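Local atomic coordinates of Lin2111 protein (Listeria innocua, PDB entry 3EDP), a protein that probably binds DNA as a transcription regulator of the GntR family, pairing a winged helix-turn-helix domain with a UTRA domain. Residues A[124-129]-A[145-150]; A[72-77]-A[104-109]. One frame throughout, in Å; residues are numbered along the deposited sequence.

Contact 1 (A[124-129]-A[145-150]); sequences LVYSIK and LPLGLY
Tyr126 and Leu145 face each other as a hydrogen-bonded pair in the antiparallel hairpin of strands 124-134 and 137-146, within the UTRA domain. Tyr126 N donates to Leu145 O at 2.7 Å, nearly straight at the hydrogen (164°), and Leu145 N returns a bond to Tyr126 O at 3.1 Å. One step along, Val125 and Pro146 form a non-hydrogen-bonded pair whose side chains lie on the other face of the sheet, Val125 CG1 resting on Pro146 CB at 4.2 Å. Leu147 N then donates to Leu124 O from above the carbonyl plane. The same oxygen also accepts a hydrogen bond from a water, which accepts one from Gly148 N, extending the polar link into the turn where Pro146 O accepts from both Leu149 N and Tyr150 N.

Followed outward, Tyr126 starts with CB beside Leu145 CB, 4.3 Å away. CG turns to the side opposite its own carbonyl carbon (chi1 -68°), which carries the ring across Leu147 at about a right angle. Ring atoms CD2 and CE2 lie nearest the Leu147 CD2 methyl, which sits over one face in a CH-pi contact, 3.4 Å from the centroid. Farther out, the placing of the Leu147 CD1 branch against CZ and OH is doubtful, the modelled approach being too close, while Tyr150 O lies at the ring edge. Leu147 CG also packs on Leu124 CB at 4.0 Å.

Around this buried pairing, strand 99-108 flanks strand 124-134 and brings Ile106 against Tyr126. Phe158 meets the tyrosine ring, and strand 215-225 borders Leu145 and Tyr150 through Ala218.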
ATOM      1  N   LEU A 124      -3.298  11.156  22.041  1.00 37.09           N
ATOM      2  CA  LEU A 124      -2.100  11.579  21.335  1.00 38.14           C
ATOM      3  C   LEU A 124      -1.763  10.732  20.112  1.00 38.74           C
ATOM      4  O   LEU A 124      -2.055   9.537  20.067  1.00 35.68           O
ATOM      5  CB  LEU A 124      -0.914  11.598  22.299  1.00 37.58           C
ATOM      6  CG  LEU A 124      -1.146  12.415  23.572  1.00 45.37           C
ATOM      7  CD1 LEU A 124       0.025  12.239  24.528  1.00 39.27           C
ATOM      8  CD2 LEU A 124      -1.371  13.888  23.238  1.00 46.14           C
ATOM      9  N   VAL A 125      -1.127  11.371  19.133  1.00 34.90           N
ATOM     10  CA  VAL A 125      -0.608  10.701  17.953  1.00 31.06           C
ATOM     11  C   VAL A 125       0.790  11.225  17.655  1.00 30.05           C
ATOM     12  O   VAL A 125       1.114  12.365  17.980  1.00 31.49           O
ATOM     13  CB  VAL A 125      -1.505  10.934  16.698  1.00 32.33           C
ATOM     14  CG1 VAL A 125      -2.932  10.465  16.957  1.00 38.06           C
ATOM     15  CG2 VAL A 125      -1.491  12.405  16.277  1.00 27.16           C
ATOM     16  N   TYR A 126       1.620  10.382  17.049  1.00 31.99           N
ATOM     17  CA  TYR A 126       2.886  10.831  16.502  1.00 28.81           C
ATOM     18  C   TYR A 126       2.635  11.436  15.137  1.00 29.31           C
ATOM     19  O   TYR A 126       1.825  10.928  14.355  1.00 32.02           O
ATOM     20  CB  TYR A 126       3.856   9.669  16.330  1.00 27.54           C
ATOM     21  CG  TYR A 126       4.350   9.066  17.613  1.00 36.46           C
ATOM     22  CD1 TYR A 126       5.298   9.727  18.390  1.00 39.61           C
ATOM     23  CD2 TYR A 126       3.887   7.826  18.043  1.00 32.71           C
ATOM     24  CE1 TYR A 126       5.764   9.179  19.566  1.00 41.12           C
ATOM     25  CE2 TYR A 126       4.351   7.262  19.214  1.00 34.27           C
ATOM     26  CZ  TYR A 126       5.287   7.950  19.973  1.00 38.60           C
ATOM     27  OH  TYR A 126       5.754   7.402  21.139  1.00 38.28           O
ATOM     28  N   SER A 127       3.340  12.515  14.848  1.00 29.93           N
ATOM     29  CA  SER A 127       3.275  13.140  13.544  1.00 34.96           C
ATOM     30  C   SER A 127       4.681  13.173  12.988  1.00 32.63           C
ATOM     31  O   SER A 127       5.589  13.730  13.607  1.00 28.96           O
ATOM     32  CB  SER A 127       2.716  14.556  13.652  1.00 36.35           C
ATOM     33  OG  SER A 127       2.644  15.157  12.375  1.00 31.70           O
ATOM     34  N   ILE A 128       4.867  12.544  11.836  1.00 26.34           N
ATOM     35  CA  ILE A 128       6.170  12.499  11.199  1.00 31.84           C
ATOM     36  C   ILE A 128       6.065  13.133   9.826  1.00 37.22           C
ATOM     37  O   ILE A 128       5.133  12.854   9.072  1.00 30.11           O
ATOM     38  CB  ILE A 128       6.678  11.051  11.058  1.00 34.83           C
ATOM     39  CG1 ILE A 128       6.857  10.419  12.439  1.00 40.84           C
ATOM     40  CG2 ILE A 128       7.987  11.016  10.289  1.00 32.74           C
ATOM     41  CD1 ILE A 128       7.058   8.920  12.412  1.00 46.81           C
ATOM     42  N   LYS A 129       7.007  14.005   9.510  1.00 34.88           N
ATOM     43  CA  LYS A 129       7.058  14.595   8.189  1.00 36.23           C
ATOM     44  C   LYS A 129       8.430  14.343   7.586  1.00 38.42           C
ATOM     45  O   LYS A 129       9.452  14.610   8.225  1.00 34.92           O
ATOM     46  CB  LYS A 129       6.784  16.095   8.269  1.00 34.04           C
ATOM     47  CG  LYS A 129       6.565  16.755   6.913  1.00 42.27           C
ATOM     48  CD  LYS A 129       6.392  18.260   7.054  1.00 58.02           C
ATOM     49  CE  LYS A 129       5.528  18.616   8.261  1.00 68.33           C
ATOM     50  NZ  LYS A 129       4.199  17.928   8.256  1.00 63.03           N
ATOM     51  N   LEU A 145       0.583   8.277  13.495  1.00 25.87           N
ATOM     52  CA  LEU A 145       0.518   7.010  14.228  1.00 25.43           C
ATOM     53  C   LEU A 145       0.062   7.269  15.660  1.00 29.76           C
ATOM     54  O   LEU A 145       0.767   7.914  16.418  1.00 31.61           O
ATOM     55  CB  LEU A 145       1.902   6.362  14.293  1.00 26.11           C
ATOM     56  CG  LEU A 145       2.681   6.074  13.007  1.00 38.13           C
ATOM     57  CD1 LEU A 145       4.068   5.516  13.339  1.00 37.50           C
ATOM     58  CD2 LEU A 145       1.928   5.104  12.146  1.00 29.88           C
ATOM     59  N   PRO A 146      -1.120   6.765  16.040  1.00 35.34           N
ATOM     60  CA  PRO A 146      -1.588   6.968  17.418  1.00 34.30           C
ATOM     61  C   PRO A 146      -0.658   6.316  18.441  1.00 31.85           C
ATOM     62  O   PRO A 146      -0.227   5.173  18.267  1.00 33.25           O
ATOM     63  CB  PRO A 146      -2.961   6.285  17.432  1.00 36.47           C
ATOM     64  CG  PRO A 146      -3.376   6.236  15.988  1.00 34.84           C
ATOM     65  CD  PRO A 146      -2.104   6.036  15.226  1.00 28.07           C
ATOM     66  N   LEU A 147      -0.352   7.065  19.495  1.00 27.48           N
ATOM     67  CA  LEU A 147       0.514   6.613  20.571  1.00 35.43           C
ATOM     68  C   LEU A 147       0.070   5.283  21.149  1.00 35.25           C
ATOM     69  O   LEU A 147       0.888   4.390  21.347  1.00 37.60           O
ATOM     70  CB  LEU A 147       0.544   7.654  21.689  1.00 42.57           C
ATOM     71  CG  LEU A 147       1.702   8.642  21.658  1.00 58.33           C
ATOM     72  CD1 LEU A 147       2.978   7.940  22.079  1.00 58.06           C
ATOM     73  CD2 LEU A 147       1.836   9.271  20.276  1.00 58.92           C
ATOM     74  N   GLY A 148      -1.225   5.169  21.427  1.00 31.00           N
ATOM     75  CA  GLY A 148      -1.792   3.962  22.011  1.00 34.39           C
ATOM     76  C   GLY A 148      -1.680   2.719  21.143  1.00 37.20           C
ATOM     77  O   GLY A 148      -1.913   1.609  21.609  1.00 36.14           O
ATOM     78  N   LEU A 149      -1.332   2.905  19.874  1.00 31.70           N
ATOM     79  CA  LEU A 149      -1.199   1.794  18.943  1.00 29.15           C
ATOM     80  C   LEU A 149       0.277   1.465  18.705  1.00 34.37           C
ATOM     81  O   LEU A 149       0.611   0.383  18.226  1.00 38.31           O
ATOM     82  CB  LEU A 149      -1.881   2.138  17.614  1.00 31.94           C
ATOM     83  CG  LEU A 149      -3.353   1.756  17.412  1.00 37.49           C
ATOM     84  CD1 LEU A 149      -4.111   1.621  18.724  1.00 39.81           C
ATOM     85  CD2 LEU A 149      -4.048   2.727  16.473  1.00 29.76           C
ATOM     86  N   TYR A 150       1.153   2.419  19.018  1.00 29.64           N
ATOM     87  CA  TYR A 150       2.600   2.206  18.932  1.00 32.48           C
ATOM     88  C   TYR A 150       3.293   2.553  20.264  1.00 33.22           C
ATOM     89  O   TYR A 150       4.311   3.250  20.280  1.00 34.28           O
ATOM     90  CB  TYR A 150       3.194   3.008  17.760  1.00 25.78           C
ATOM     91  CG  TYR A 150       2.587   2.618  16.425  1.00 25.40           C
ATOM     92  CD1 TYR A 150       3.271   1.793  15.540  1.00 22.03           C
ATOM     93  CD2 TYR A 150       1.312   3.045  16.069  1.00 26.31           C
ATOM     94  CE1 TYR A 150       2.713   1.421  14.330  1.00 25.92           C
ATOM     95  CE2 TYR A 150       0.743   2.668  14.862  1.00 28.48           C
ATOM     96  CZ  TYR A 150       1.450   1.859  13.997  1.00 29.04           C
ATOM     97  OH  TYR A 150       0.890   1.477  12.800  1.00 32.26           O
TER
HETATM   98  O   HOH W   1      -3.078   7.415  21.382  1.00 47.53           O

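Contact 2 (A[72-77]-A[104-109]); sequences YVQPKL and FYIRKA
Gln74 OE1 accepts from Ile106 N at 2.8 Å, in the carbonyl plane and on a lone pair, with the N-H almost straight at 170°. In the same amide, NE2 donates to Ile106 O at 2.9 Å, and the two bonds together fix the rotation of the group. Gln74 follows strand 70-73, where the chain leaves the wing hairpin of the winged helix-turn-helix domain, and its amide thus uses both backbone polar groups of one residue on strand 99-108, an outermost strand of the UTRA sheet within this chain. A bend at chi2 (-81°) brings the amide round to that strand.

Beside this polar pair the contact is apolar. The Ile106 CD1 methyl reaches Tyr72 CB at 4.1 Å, and Ile106 CG1 lies 3.9 Å from Pro75 CD. Helix 79-86 closes the other end, Met85 touching both Leu77 and Phe104. Leu77 CD2 comes to the edge of the Phe104 ring, near its plane. A water lies within hydrogen-bonding distance of Pro75 O (2.7 Å) and Phe104 O (2.8 Å), bridging the two backbones. Pro75 crosses the Phe104 ring at about a right angle in a CH-pi contact, its CG seated over the centre of one face, 3.7 Å from the centroid.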
ATOM      1  N   TYR A  72       4.451  12.646  28.513  1.00 43.25           N
ATOM      2  CA  TYR A  72       5.326  12.039  27.521  1.00 40.44           C
ATOM      3  C   TYR A  72       6.434  13.009  27.145  1.00 44.92           C
ATOM      4  O   TYR A  72       6.214  14.222  27.041  1.00 40.93           O
ATOM      5  CB  TYR A  72       4.526  11.640  26.276  1.00 46.41           C
ATOM      6  CG  TYR A  72       3.381  10.693  26.567  1.00 45.99           C
ATOM      7  CD1 TYR A  72       3.548   9.320  26.466  1.00 48.88           C
ATOM      8  CD2 TYR A  72       2.140  11.174  26.959  1.00 54.79           C
ATOM      9  CE1 TYR A  72       2.507   8.451  26.739  1.00 56.79           C
ATOM     10  CE2 TYR A  72       1.093  10.315  27.238  1.00 59.33           C
ATOM     11  CZ  TYR A  72       1.280   8.953  27.125  1.00 68.02           C
ATOM     12  OH  TYR A  72       0.240   8.092  27.399  1.00 77.84           O
ATOM     13  N   VAL A  73       7.635  12.476  26.963  1.00 41.03           N
ATOM     14  CA  VAL A  73       8.742  13.278  26.472  1.00 41.16           C
ATOM     15  C   VAL A  73       8.639  13.364  24.954  1.00 44.93           C
ATOM     16  O   VAL A  73       8.334  12.374  24.287  1.00 44.43           O
ATOM     17  CB  VAL A  73      10.101  12.665  26.867  1.00 44.49           C
ATOM     18  CG1 VAL A  73      11.239  13.584  26.454  1.00 39.70           C
ATOM     19  CG2 VAL A  73      10.143  12.409  28.361  1.00 54.06           C
ATOM     20  N   GLN A  74       8.864  14.553  24.411  1.00 39.24           N
ATOM     21  CA  GLN A  74       8.833  14.738  22.969  1.00 38.50           C
ATOM     22  C   GLN A  74      10.087  14.119  22.355  1.00 40.58           C
ATOM     23  O   GLN A  74      11.188  14.308  22.872  1.00 37.94           O
ATOM     24  CB  GLN A  74       8.738  16.228  22.623  1.00 36.58           C
ATOM     25  CG  GLN A  74       7.370  16.850  22.884  1.00 33.97           C
ATOM     26  CD  GLN A  74       6.379  16.571  21.764  1.00 34.79           C
ATOM     27  OE1 GLN A  74       6.633  15.742  20.886  1.00 32.66           O
ATOM     28  NE2 GLN A  74       5.243  17.273  21.782  1.00 32.30           N
ATOM     29  N   PRO A  75       9.923  13.364  21.254  1.00 39.50           N
ATOM     30  CA  PRO A  75      11.096  12.791  20.582  1.00 36.44           C
ATOM     31  C   PRO A  75      12.057  13.884  20.110  1.00 40.67           C
ATOM     32  O   PRO A  75      11.644  15.014  19.836  1.00 36.46           O
ATOM     33  CB  PRO A  75      10.495  12.039  19.383  1.00 43.25           C
ATOM     34  CG  PRO A  75       9.112  12.576  19.215  1.00 42.82           C
ATOM     35  CD  PRO A  75       8.660  13.063  20.557  1.00 39.36           C
ATOM     36  N   LYS A  76      13.336  13.546  20.028  1.00 47.26           N
ATOM     37  CA  LYS A  76      14.357  14.496  19.603  1.00 48.35           C
ATOM     38  C   LYS A  76      15.048  14.027  18.330  1.00 47.56           C
ATOM     39  O   LYS A  76      15.514  12.891  18.247  1.00 46.47           O
ATOM     40  CB  LYS A  76      15.391  14.685  20.715  1.00 59.27           C
ATOM     41  CG  LYS A  76      15.068  15.812  21.684  1.00 68.92           C
ATOM     42  CD  LYS A  76      15.782  17.099  21.286  1.00 78.21           C
ATOM     43  CE  LYS A  76      17.283  17.003  21.559  1.00 81.30           C
ATOM     44  NZ  LYS A  76      18.042  18.142  20.967  1.00 82.25           N
ATOM     45  N   LEU A  77      15.116  14.904  17.337  1.00 44.35           N
ATOM     46  CA  LEU A  77      15.814  14.574  16.103  1.00 47.31           C
ATOM     47  C   LEU A  77      17.300  14.887  16.233  1.00 46.51           C
ATOM     48  O   LEU A  77      17.834  15.760  15.539  1.00 43.41           O
ATOM     49  CB  LEU A  77      15.202  15.313  14.910  1.00 42.80           C
ATOM     50  CG  LEU A  77      13.799  14.884  14.467  1.00 45.93           C
ATOM     51  CD1 LEU A  77      13.256  15.857  13.434  1.00 50.05           C
ATOM     52  CD2 LEU A  77      13.788  13.446  13.921  1.00 44.31           C
ATOM     53  N   PHE A 104       9.133  15.550  13.718  1.00 32.70           N
ATOM     54  CA  PHE A 104       8.720  14.361  14.446  1.00 34.29           C
ATOM     55  C   PHE A 104       8.275  14.805  15.835  1.00 39.19           C
ATOM     56  O   PHE A 104       9.093  15.223  16.651  1.00 38.20           O
ATOM     57  CB  PHE A 104       9.874  13.352  14.514  1.00 27.20           C
ATOM     58  CG  PHE A 104       9.541  12.074  15.246  1.00 31.89           C
ATOM     59  CD1 PHE A 104       8.242  11.596  15.298  1.00 33.98           C
ATOM     60  CD2 PHE A 104      10.546  11.332  15.856  1.00 34.72           C
ATOM     61  CE1 PHE A 104       7.942  10.407  15.963  1.00 34.80           C
ATOM     62  CE2 PHE A 104      10.253  10.151  16.529  1.00 37.11           C
ATOM     63  CZ  PHE A 104       8.949   9.686  16.577  1.00 36.21           C
ATOM     64  N   TYR A 105       6.977  14.744  16.102  1.00 31.17           N
ATOM     65  CA  TYR A 105       6.492  15.158  17.412  1.00 28.34           C
ATOM     66  C   TYR A 105       5.161  14.515  17.783  1.00 31.60           C
ATOM     67  O   TYR A 105       4.506  13.875  16.954  1.00 30.94           O
ATOM     68  CB  TYR A 105       6.388  16.687  17.498  1.00 35.90           C
ATOM     69  CG  TYR A 105       5.323  17.264  16.588  1.00 38.39           C
ATOM     70  CD1 TYR A 105       4.110  17.703  17.097  1.00 43.51           C
ATOM     71  CD2 TYR A 105       5.529  17.353  15.221  1.00 37.52           C
ATOM     72  CE1 TYR A 105       3.136  18.228  16.270  1.00 47.71           C
ATOM     73  CE2 TYR A 105       4.563  17.876  14.383  1.00 44.32           C
ATOM     74  CZ  TYR A 105       3.367  18.311  14.913  1.00 49.88           C
ATOM     75  OH  TYR A 105       2.399  18.835  14.086  1.00 53.46           O
ATOM     76  N   ILE A 106       4.790  14.679  19.049  1.00 31.67           N
ATOM     77  CA  ILE A 106       3.522  14.198  19.567  1.00 26.03           C
ATOM     78  C   ILE A 106       2.564  15.372  19.707  1.00 34.02           C
ATOM     79  O   ILE A 106       2.965  16.467  20.106  1.00 34.70           O
ATOM     80  CB  ILE A 106       3.715  13.559  20.946  1.00 39.86           C
ATOM     81  CG1 ILE A 106       4.784  12.463  20.875  1.00 41.04           C
ATOM     82  CG2 ILE A 106       2.393  13.047  21.488  1.00 35.67           C
ATOM     83  CD1 ILE A 106       5.181  11.912  22.229  1.00 43.23           C
ATOM     84  N   ARG A 107       1.298  15.134  19.391  1.00 34.84           N
ATOM     85  CA  ARG A 107       0.273  16.164  19.433  1.00 33.79           C
ATOM     86  C   ARG A 107      -1.069  15.485  19.690  1.00 41.22           C
ATOM     87  O   ARG A 107      -1.196  14.270  19.538  1.00 40.81           O
ATOM     88  CB  ARG A 107       0.210  16.864  18.079  1.00 33.38           C
ATOM     89  CG  ARG A 107       0.088  15.848  16.926  1.00 34.32           C
ATOM     90  CD  ARG A 107      -0.389  16.473  15.617  1.00 39.15           C
ATOM     91  NE  ARG A 107      -1.843  16.600  15.575  1.00 42.07           N
ATOM     92  CZ  ARG A 107      -2.512  17.197  14.591  1.00 46.33           C
ATOM     93  NH1 ARG A 107      -1.856  17.730  13.567  1.00 41.55           N
ATOM     94  NH2 ARG A 107      -3.839  17.268  14.632  1.00 41.13           N
ATOM     95  N   LYS A 108      -2.074  16.268  20.060  1.00 44.42           N
ATOM     96  CA  LYS A 108      -3.424  15.733  20.174  1.00 40.50           C
ATOM     97  C   LYS A 108      -3.938  15.346  18.798  1.00 40.87           C
ATOM     98  O   LYS A 108      -3.528  15.917  17.786  1.00 39.92           O
ATOM     99  CB  LYS A 108      -4.363  16.743  20.831  1.00 50.38           C
ATOM    100  CG  LYS A 108      -4.341  16.696  22.353  1.00 61.10           C
ATOM    101  CD  LYS A 108      -4.878  17.980  22.969  1.00 68.96           C
ATOM    102  CE  LYS A 108      -3.875  19.115  22.823  1.00 78.32           C
ATOM    103  NZ  LYS A 108      -4.128  20.217  23.795  1.00 82.52           N
ATOM    104  N   ALA A 109      -4.830  14.363  18.761  1.00 41.51           N
ATOM    105  CA  ALA A 109      -5.387  13.897  17.504  1.00 39.29           C
ATOM    106  C   ALA A 109      -6.202  15.001  16.844  1.00 40.98           C
ATOM    107  O   ALA A 109      -6.112  15.206  15.635  1.00 41.39           O
ATOM    108  CB  ALA A 109      -6.248  12.650  17.731  1.00 36.66           C
TER
HETATM  109  O   HOH W   2       9.444  16.470  19.115  1.00 42.62           O

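Overall arrangement
The two contacts, with centres about 8 Å apart, meet along the shared edge of strands 99-108 and 124-134. Ser127 N lies 2.8 Å from Tyr105 O, and Val125 N lies 2.9 Å from Arg107 O, both probable backbone hydrogen bonds. Side chains continue the junction: Ile128 CG1 packs on Phe104 CD1 at 3.4 Å, and Leu124 on Tyr72. Contact 1 belongs to the interior of the UTRA sheet, whereas contact 2 ties the end of strand 70-73 and the following linker to its flank, so the wing of the probable DNA-binding domain is packed against the UTRA domain. A glycerol, probably from the crystallisation liquor, is hydrogen-bonded to Arg107 NH2 and lies near Tyr105.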